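Local coordinates for protein histone-lysine N-methyltransferase family member SUVH9 (Arabidopsis thaliana, PDB 4NJ5) that probably binds methylated DNA and helps recruit RNA polymerase V to chromatin for gene silencing, without methyltransferase activity of its own, at residues S8-R13 against S464-V469; H15-R20 against S418-D423. All coordinates share one frame; numbering follows the deposited sequence.

Interaction 1 (S8-R13 against S464-V469); sequences SERQFR and STDPNV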
ATOM      1  N   SER A   8      19.432 -13.973  -4.492  1.00 70.08           N
ATOM      2  CA  SER A   8      19.924 -12.850  -3.710  1.00 63.75           C
ATOM      3  C   SER A   8      19.050 -11.636  -3.993  1.00 54.49           C
ATOM      4  O   SER A   8      18.890 -10.761  -3.147  1.00 48.78           O
ATOM      5  CB  SER A   8      21.389 -12.558  -4.035  1.00 57.81           C
ATOM      6  OG  SER A   8      22.211 -13.645  -3.652  1.00 60.48           O
ATOM      7  N   GLU A   9      18.478 -11.600  -5.193  1.00 49.74           N
ATOM      8  CA  GLU A   9      17.500 -10.583  -5.559  1.00 49.63           C
ATOM      9  C   GLU A   9      16.308 -10.677  -4.612  1.00 44.70           C
ATOM     10  O   GLU A   9      15.826  -9.671  -4.089  1.00 40.26           O
ATOM     11  CB  GLU A   9      17.052 -10.791  -7.009  1.00 66.23           C
ATOM     12  CG  GLU A   9      16.654  -9.514  -7.726  1.00 70.71           C
ATOM     13  CD  GLU A   9      17.768  -8.488  -7.720  1.00 74.44           C
ATOM     14  OE1 GLU A   9      18.922  -8.862  -8.020  1.00 77.64           O
ATOM     15  OE2 GLU A   9      17.493  -7.309  -7.409  1.00 72.53           O
ATOM     16  N   ARG A  10      15.855 -11.909  -4.398  1.00 47.03           N
ATOM     17  CA  ARG A  10      14.768 -12.216  -3.476  1.00 48.67           C
ATOM     18  C   ARG A  10      15.135 -11.805  -2.057  1.00 47.04           C
ATOM     19  O   ARG A  10      14.300 -11.286  -1.314  1.00 50.17           O
ATOM     20  CB  ARG A  10      14.467 -13.719  -3.523  1.00 63.18           C
ATOM     21  CG  ARG A  10      13.657 -14.258  -2.359  1.00 70.01           C
ATOM     22  CD  ARG A  10      12.160 -14.131  -2.601  1.00 74.70           C
ATOM     23  NE  ARG A  10      11.385 -14.946  -1.667  1.00 77.41           N
ATOM     24  CZ  ARG A  10      10.081 -15.173  -1.778  1.00 77.49           C
ATOM     25  NH1 ARG A  10       9.396 -14.650  -2.786  1.00 77.01           N
ATOM     26  NH2 ARG A  10       9.459 -15.928  -0.882  1.00 77.17           N
ATOM     27  N   GLN A  11      16.390 -12.033  -1.684  1.00 43.21           N
ATOM     28  CA  GLN A  11      16.881 -11.626  -0.372  1.00 44.66           C
ATOM     29  C   GLN A  11      16.832 -10.111  -0.186  1.00 32.97           C
ATOM     30  O   GLN A  11      16.412  -9.617   0.862  1.00 31.59           O
ATOM     31  CB  GLN A  11      18.291 -12.179  -0.147  1.00 66.59           C
ATOM     32  CG  GLN A  11      18.321 -13.698  -0.085  1.00 72.29           C
ATOM     33  CD  GLN A  11      19.718 -14.284   0.002  1.00 77.35           C
ATOM     34  OE1 GLN A  11      20.588 -13.986  -0.818  1.00 78.07           O
ATOM     35  NE2 GLN A  11      19.936 -15.128   1.002  1.00 79.16           N
ATOM     36  N   PHE A  12      17.260  -9.384  -1.210  1.00 32.73           N
ATOM     37  CA  PHE A  12      17.166  -7.930  -1.225  1.00 35.14           C
ATOM     38  C   PHE A  12      15.715  -7.462  -1.079  1.00 32.69           C
ATOM     39  O   PHE A  12      15.409  -6.560  -0.286  1.00 27.05           O
ATOM     40  CB  PHE A  12      17.766  -7.369  -2.521  1.00 45.51           C
ATOM     41  CG  PHE A  12      19.263  -7.480  -2.602  1.00 52.50           C
ATOM     42  CD1 PHE A  12      20.064  -7.132  -1.521  1.00 54.91           C
ATOM     43  CD2 PHE A  12      19.871  -7.923  -3.766  1.00 56.98           C
ATOM     44  CE1 PHE A  12      21.445  -7.228  -1.606  1.00 58.59           C
ATOM     45  CE2 PHE A  12      21.252  -8.027  -3.852  1.00 59.25           C
ATOM     46  CZ  PHE A  12      22.037  -7.677  -2.774  1.00 59.74           C
ATOM     47  N   ARG A  13      14.823  -8.082  -1.849  1.00 34.37           N
ATOM     48  CA  ARG A  13      13.406  -7.721  -1.826  1.00 28.58           C
ATOM     49  C   ARG A  13      12.819  -7.947  -0.433  1.00 28.04           C
ATOM     50  O   ARG A  13      12.012  -7.149   0.057  1.00 33.97           O
ATOM     51  CB  ARG A  13      12.633  -8.519  -2.884  1.00 28.03           C
ATOM     52  CG  ARG A  13      11.216  -8.041  -3.144  1.00 30.66           C
ATOM     53  CD  ARG A  13      11.157  -6.550  -3.452  1.00 29.84           C
ATOM     54  NE  ARG A  13       9.848  -6.158  -3.972  1.00 30.56           N
ATOM     55  CZ  ARG A  13       9.459  -4.903  -4.179  1.00 27.53           C
ATOM     56  NH1 ARG A  13       8.247  -4.660  -4.659  1.00 24.24           N
ATOM     57  NH2 ARG A  13      10.276  -3.892  -3.907  1.00 26.73           N
ATOM     58  N   SER A 464      -1.329 -17.463  -3.511  1.00 25.74           N
ATOM     59  CA  SER A 464       0.115 -17.253  -3.570  1.00 25.65           C
ATOM     60  C   SER A 464       0.801 -17.529  -2.237  1.00 26.52           C
ATOM     61  O   SER A 464       0.275 -17.197  -1.175  1.00 28.78           O
ATOM     62  CB  SER A 464       0.432 -15.822  -4.008  1.00 25.45           C
ATOM     63  OG  SER A 464       1.829 -15.598  -4.024  1.00 26.07           O
ATOM     64  N   THR A 465       1.988 -18.125  -2.299  1.00 28.01           N
ATOM     65  CA  THR A 465       2.789 -18.338  -1.100  1.00 31.19           C
ATOM     66  C   THR A 465       3.428 -17.027  -0.637  1.00 30.71           C
ATOM     67  O   THR A 465       3.874 -16.913   0.503  1.00 32.64           O
ATOM     68  CB  THR A 465       3.864 -19.430  -1.305  1.00 30.18           C
ATOM     69  OG1 THR A 465       4.684 -19.101  -2.432  1.00 35.08           O
ATOM     70  CG2 THR A 465       3.206 -20.774  -1.552  1.00 32.47           C
ATOM     71  N   ASP A 466       3.458 -16.034  -1.523  1.00 26.65           N
ATOM     72  CA  ASP A 466       3.910 -14.695  -1.148  1.00 27.95           C
ATOM     73  C   ASP A 466       2.799 -13.656  -1.299  1.00 26.39           C
ATOM     74  O   ASP A 466       2.834 -12.821  -2.205  1.00 25.79           O
ATOM     75  CB  ASP A 466       5.150 -14.294  -1.951  1.00 32.54           C
ATOM     76  CG  ASP A 466       6.378 -15.097  -1.558  1.00 37.93           C
ATOM     77  OD1 ASP A 466       6.857 -14.932  -0.415  1.00 39.09           O
ATOM     78  OD2 ASP A 466       6.862 -15.897  -2.386  1.00 42.22           O
ATOM     79  N   PRO A 467       1.812 -13.696  -0.391  1.00 30.80           N
ATOM     80  CA  PRO A 467       0.621 -12.849  -0.507  1.00 29.43           C
ATOM     81  C   PRO A 467       0.861 -11.405  -0.077  1.00 25.02           C
ATOM     82  O   PRO A 467       1.696 -11.145   0.789  1.00 25.57           O
ATOM     83  CB  PRO A 467      -0.362 -13.522   0.453  1.00 26.67           C
ATOM     84  CG  PRO A 467       0.510 -14.088   1.518  1.00 25.21           C
ATOM     85  CD  PRO A 467       1.791 -14.508   0.840  1.00 26.26           C
ATOM     86  N   ASN A 468       0.128 -10.480  -0.687  1.00 19.33           N
ATOM     87  CA  ASN A 468       0.151  -9.083  -0.267  1.00 18.67           C
ATOM     88  C   ASN A 468      -1.108  -8.703   0.508  1.00 17.74           C
ATOM     89  O   ASN A 468      -1.354  -7.528   0.780  1.00 17.44           O
ATOM     90  CB  ASN A 468       0.351  -8.144  -1.465  1.00 24.58           C
ATOM     91  CG  ASN A 468      -0.654  -8.385  -2.584  1.00 24.11           C
ATOM     92  OD1 ASN A 468      -1.599  -9.162  -2.438  1.00 23.48           O
ATOM     93  ND2 ASN A 468      -0.450  -7.707  -3.711  1.00 21.03           N
ATOM     94  N   VAL A 469      -1.904  -9.711   0.856  1.00 21.63           N
ATOM     95  CA  VAL A 469      -3.137  -9.502   1.607  1.00 21.99           C
ATOM     96  C   VAL A 469      -3.232 -10.476   2.777  1.00 23.43           C
ATOM     97  O   VAL A 469      -3.075 -11.685   2.603  1.00 24.46           O
ATOM     98  CB  VAL A 469      -4.382  -9.682   0.716  1.00 17.19           C
ATOM     99  CG1 VAL A 469      -5.652  -9.525   1.541  1.00 16.24           C
ATOM    100  CG2 VAL A 469      -4.365  -8.689  -0.442  1.00 16.68           C
TER

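Interaction 2 (H15-R20 against S418-D423); sequences HVRKTR and SARWED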
ATOM      1  N   HIS A  15      14.585  -7.951   2.479  1.00 27.50           N
ATOM      2  CA  HIS A  15      15.124  -6.901   3.342  1.00 28.84           C
ATOM      3  C   HIS A  15      14.315  -5.611   3.209  1.00 26.55           C
ATOM      4  O   HIS A  15      13.940  -4.999   4.219  1.00 26.36           O
ATOM      5  CB  HIS A  15      16.604  -6.623   3.062  1.00 31.95           C
ATOM      6  CG  HIS A  15      17.147  -5.466   3.844  1.00 35.90           C
ATOM      7  ND1 HIS A  15      17.424  -5.543   5.191  1.00 35.12           N
ATOM      8  CD2 HIS A  15      17.435  -4.195   3.471  1.00 34.37           C
ATOM      9  CE1 HIS A  15      17.873  -4.373   5.615  1.00 30.65           C
ATOM     10  NE2 HIS A  15      17.889  -3.540   4.591  1.00 32.28           N
ATOM     11  N   VAL A  16      14.041  -5.206   1.970  1.00 24.29           N
ATOM     12  CA  VAL A  16      13.237  -4.004   1.733  1.00 24.09           C
ATOM     13  C   VAL A  16      11.846  -4.130   2.353  1.00 26.73           C
ATOM     14  O   VAL A  16      11.328  -3.177   2.944  1.00 26.62           O
ATOM     15  CB  VAL A  16      13.101  -3.688   0.227  1.00 22.39           C
ATOM     16  CG1 VAL A  16      11.982  -2.685  -0.018  1.00 20.99           C
ATOM     17  CG2 VAL A  16      14.413  -3.171  -0.325  1.00 22.96           C
ATOM     18  N   ARG A  17      11.251  -5.312   2.219  1.00 27.58           N
ATOM     19  CA  ARG A  17       9.939  -5.576   2.802  1.00 25.06           C
ATOM     20  C   ARG A  17       9.948  -5.312   4.313  1.00 23.09           C
ATOM     21  O   ARG A  17       9.130  -4.534   4.833  1.00 21.36           O
ATOM     22  CB  ARG A  17       9.519  -7.017   2.504  1.00 27.33           C
ATOM     23  CG  ARG A  17       8.070  -7.328   2.809  1.00 28.29           C
ATOM     24  CD  ARG A  17       7.681  -8.711   2.295  1.00 30.34           C
ATOM     25  NE  ARG A  17       8.293  -9.796   3.059  1.00 31.89           N
ATOM     26  CZ  ARG A  17       7.789 -10.287   4.186  1.00 35.79           C
ATOM     27  NH1 ARG A  17       6.669  -9.784   4.687  1.00 38.74           N
ATOM     28  NH2 ARG A  17       8.406 -11.278   4.818  1.00 33.39           N
ATOM     29  N   LYS A  18      10.892  -5.942   5.008  1.00 22.86           N
ATOM     30  CA  LYS A  18      11.040  -5.741   6.450  1.00 24.14           C
ATOM     31  C   LYS A  18      11.279  -4.271   6.818  1.00 23.48           C
ATOM     32  O   LYS A  18      10.725  -3.758   7.804  1.00 22.07           O
ATOM     33  CB  LYS A  18      12.177  -6.608   7.001  1.00 36.83           C
ATOM     34  CG  LYS A  18      11.869  -8.097   7.042  1.00 41.75           C
ATOM     35  CD  LYS A  18      10.797  -8.403   8.075  1.00 49.91           C
ATOM     36  CE  LYS A  18      10.427  -9.879   8.078  1.00 57.41           C
ATOM     37  NZ  LYS A  18      11.584 -10.754   8.427  1.00 63.24           N
ATOM     38  N   THR A  19      12.100  -3.593   6.022  1.00 22.23           N
ATOM     39  CA  THR A  19      12.397  -2.195   6.287  1.00 21.75           C
ATOM     40  C   THR A  19      11.133  -1.349   6.211  1.00 20.58           C
ATOM     41  O   THR A  19      10.880  -0.516   7.085  1.00 20.51           O
ATOM     42  CB  THR A  19      13.446  -1.623   5.311  1.00 21.86           C
ATOM     43  OG1 THR A  19      14.638  -2.419   5.360  1.00 23.26           O
ATOM     44  CG2 THR A  19      13.784  -0.187   5.688  1.00 21.61           C
ATOM     45  N   ARG A  20      10.337  -1.568   5.171  1.00 20.18           N
ATOM     46  CA  ARG A  20       9.116  -0.791   4.997  1.00 21.28           C
ATOM     47  C   ARG A  20       8.111  -1.077   6.110  1.00 21.59           C
ATOM     48  O   ARG A  20       7.425  -0.165   6.594  1.00 20.74           O
ATOM     49  CB  ARG A  20       8.506  -1.020   3.610  1.00 18.77           C
ATOM     50  CG  ARG A  20       9.392  -0.505   2.475  1.00 18.68           C
ATOM     51  CD  ARG A  20       8.608  -0.254   1.194  1.00 18.34           C
ATOM     52  NE  ARG A  20       7.676   0.864   1.325  1.00 25.94           N
ATOM     53  CZ  ARG A  20       7.016   1.409   0.307  1.00 23.89           C
ATOM     54  NH1 ARG A  20       7.192   0.946  -0.924  1.00 21.44           N
ATOM     55  NH2 ARG A  20       6.189   2.424   0.516  1.00 17.50           N
ATOM     56  N   SER A 418      -1.328 -15.682   7.230  1.00 21.34           N
ATOM     57  CA  SER A 418      -0.852 -14.311   7.216  1.00 20.63           C
ATOM     58  C   SER A 418       0.519 -14.250   7.874  1.00 21.53           C
ATOM     59  O   SER A 418       1.002 -13.174   8.229  1.00 21.19           O
ATOM     60  CB  SER A 418      -1.835 -13.408   7.965  1.00 28.42           C
ATOM     61  OG  SER A 418      -3.110 -13.418   7.347  1.00 18.95           O
ATOM     62  N   ALA A 419       1.142 -15.414   8.029  1.00 22.83           N
ATOM     63  CA  ALA A 419       2.360 -15.545   8.824  1.00 23.99           C
ATOM     64  C   ALA A 419       3.538 -14.779   8.234  1.00 24.19           C
ATOM     65  O   ALA A 419       4.486 -14.445   8.946  1.00 24.89           O
ATOM     66  CB  ALA A 419       2.716 -17.013   9.018  1.00 25.54           C
ATOM     67  N   ARG A 420       3.472 -14.504   6.937  1.00 23.70           N
ATOM     68  CA  ARG A 420       4.519 -13.740   6.263  1.00 31.02           C
ATOM     69  C   ARG A 420       4.654 -12.327   6.834  1.00 27.71           C
ATOM     70  O   ARG A 420       5.745 -11.755   6.858  1.00 23.74           O
ATOM     71  CB  ARG A 420       4.253 -13.688   4.753  1.00 43.28           C
ATOM     72  CG  ARG A 420       4.918 -12.522   4.041  1.00 45.31           C
ATOM     73  CD  ARG A 420       5.566 -12.948   2.739  1.00 49.07           C
ATOM     74  NE  ARG A 420       4.984 -12.262   1.591  1.00 46.71           N
ATOM     75  CZ  ARG A 420       5.682 -11.848   0.540  1.00 45.80           C
ATOM     76  NH1 ARG A 420       5.069 -11.234  -0.462  1.00 53.08           N
ATOM     77  NH2 ARG A 420       6.990 -12.045   0.489  1.00 37.63           N
ATOM     78  N   TRP A 421       3.545 -11.776   7.314  1.00 23.69           N
ATOM     79  CA  TRP A 421       3.521 -10.392   7.761  1.00 21.46           C
ATOM     80  C   TRP A 421       3.287 -10.264   9.261  1.00 21.30           C
ATOM     81  O   TRP A 421       2.728  -9.270   9.719  1.00 21.53           O
ATOM     82  CB  TRP A 421       2.442  -9.623   6.997  1.00 24.09           C
ATOM     83  CG  TRP A 421       2.535  -9.789   5.520  1.00 25.92           C
ATOM     84  CD1 TRP A 421       1.958 -10.771   4.770  1.00 24.51           C
ATOM     85  CD2 TRP A 421       3.261  -8.960   4.607  1.00 27.11           C
ATOM     86  NE1 TRP A 421       2.271 -10.598   3.444  1.00 24.95           N
ATOM     87  CE2 TRP A 421       3.073  -9.492   3.315  1.00 24.26           C
ATOM     88  CE3 TRP A 421       4.048  -7.811   4.753  1.00 26.26           C
ATOM     89  CZ2 TRP A 421       3.639  -8.922   2.179  1.00 20.46           C
ATOM     90  CZ3 TRP A 421       4.611  -7.247   3.625  1.00 23.35           C
ATOM     91  CH2 TRP A 421       4.404  -7.801   2.356  1.00 20.97           C
ATOM     92  N   GLU A 422       3.718 -11.258  10.029  1.00 29.33           N
ATOM     93  CA  GLU A 422       3.503 -11.218  11.473  1.00 32.70           C
ATOM     94  C   GLU A 422       4.352 -10.171  12.195  1.00 30.07           C
ATOM     95  O   GLU A 422       4.070  -9.815  13.336  1.00 28.54           O
ATOM     96  CB  GLU A 422       3.651 -12.615  12.093  1.00 29.32           C
ATOM     97  CG  GLU A 422       2.450 -13.515  11.828  1.00 33.11           C
ATOM     98  CD  GLU A 422       2.573 -14.889  12.459  1.00 34.95           C
ATOM     99  OE1 GLU A 422       3.578 -15.143  13.153  1.00 36.26           O
ATOM    100  OE2 GLU A 422       1.661 -15.719  12.260  1.00 35.38           O
ATOM    101  N   ASP A 423       5.384  -9.678  11.519  1.00 26.08           N
ATOM    102  CA  ASP A 423       6.238  -8.634  12.085  1.00 28.74           C
ATOM    103  C   ASP A 423       5.629  -7.240  11.935  1.00 25.35           C
ATOM    104  O   ASP A 423       6.235  -6.243  12.319  1.00 22.75           O
ATOM    105  CB  ASP A 423       7.632  -8.669  11.457  1.00 30.36           C
ATOM    106  CG  ASP A 423       8.426  -9.886  11.878  1.00 35.00           C
ATOM    107  OD1 ASP A 423       8.068 -10.511  12.905  1.00 36.70           O
ATOM    108  OD2 ASP A 423       9.419 -10.212  11.194  1.00 39.61           O
TER
HETATM  109  O   HOH W   1      10.754 -12.234  10.455  1.00 40.36           O

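Interaction 1 (S8-R13 against S464-V469)
The backbones stay well apart where Arg10, in the first turns of helix 8-35, reaches Asp466 of the SET domain, their CA atoms 11.4 Å from each other. What joins them is a surface salt bridge between this N-terminal helix and the loop that leads into strand 469-475. The two side chains approach from opposite directions. Arg10 CB points toward the loop; CG anti to the backbone N and a bend at chi2 (87°) then carry the guanidinium to the carboxylate. Arg10 NH2 forks: it donates to Asp466 OD1 at 2.8 Å, on the syn side of that oxygen, and weakly to Asp466 OD2 at 3.0 Å. Arg10 NH1 adds a weak bond to Asp466 OD2 at 2.9 Å. OD2 lies in the guanidinium plane at its edge, whereas OD1 is tilted 34° from it, and with the two group planes 74° apart this is not a flat, side-by-side pairing. OD1 also forms a salt bridge with Arg420. With an alanine here in place of Asp466, Arg10 would probably lose its mate across this contact, its guanidinium left to turn, and Arg420 a salt-bridge partner. On the loop side the backbone is shaped by an ST turn, in which Ser464 OG accepts from Asp466 N at 3.0 Å.

Interaction 2 (H15-R20 against S418-D423)
A partly buried polar and cation-pi contact packs helix 8-35 against the SET-domain loop between helix 397-405 and strand 448-450, with Arg17 at its centre. This side chain runs extended to CD, which lies 3.4 Å from Trp421 CH2; the turn at chi3 (71°) then directs the guanidinium across the indole. Arg17 CZ lies 4.5 Å from the centroid of the Trp421 six-membered ring and almost on its normal, yet the two planes are 83° apart: the guanidinium stands on edge over the ring face. Arg17 NH1 comes within 3.3 Å of Trp421 CE3 and also donates to Arg420 O at 3.1 Å; the oxygen lies near the guanidinium plane, but the donor stands 56° out of the carbonyl plane. Arg17 NH2 adds a weak bond to the same oxygen. The aliphatic part of Arg420 covers one face of this guanidinium, its CG 3.3 Å from Arg17 NH1. Beside this group, Lys18 NZ forms a long salt bridge with Asp423 OD2, 3.6 Å away, and a water bridges the same two atoms. Arg17 NE and Arg420 NH2 are 3.7 Å apart. Glu14 forms a salt bridge with Arg17, and Asp466, shared with Arg10, one with Arg420; these carboxylates probably balance the two positive charges and let the guanidinium groups lie close together.

How the interactions relate
From the N terminus the chain enters helix 8-35, whose first turns make interaction 1 and whose following turns make interaction 2. It then runs through the SRA and pre-SET regions before the SET domain returns to the helix. The 418-423 loop arrives first and closes interaction 2; the 464-469 loop comes later and closes interaction 1, so the shorter closure is nested within the longer one. The centres lie about 9 Å apart, and the two SET loops also bind each other: Trp421 NE1 probably hydrogen-bonds to Pro467 O, 2.8 Å away. The N-terminal helix is thus fastened at two points, about two turns apart, to two linked loops of one domain.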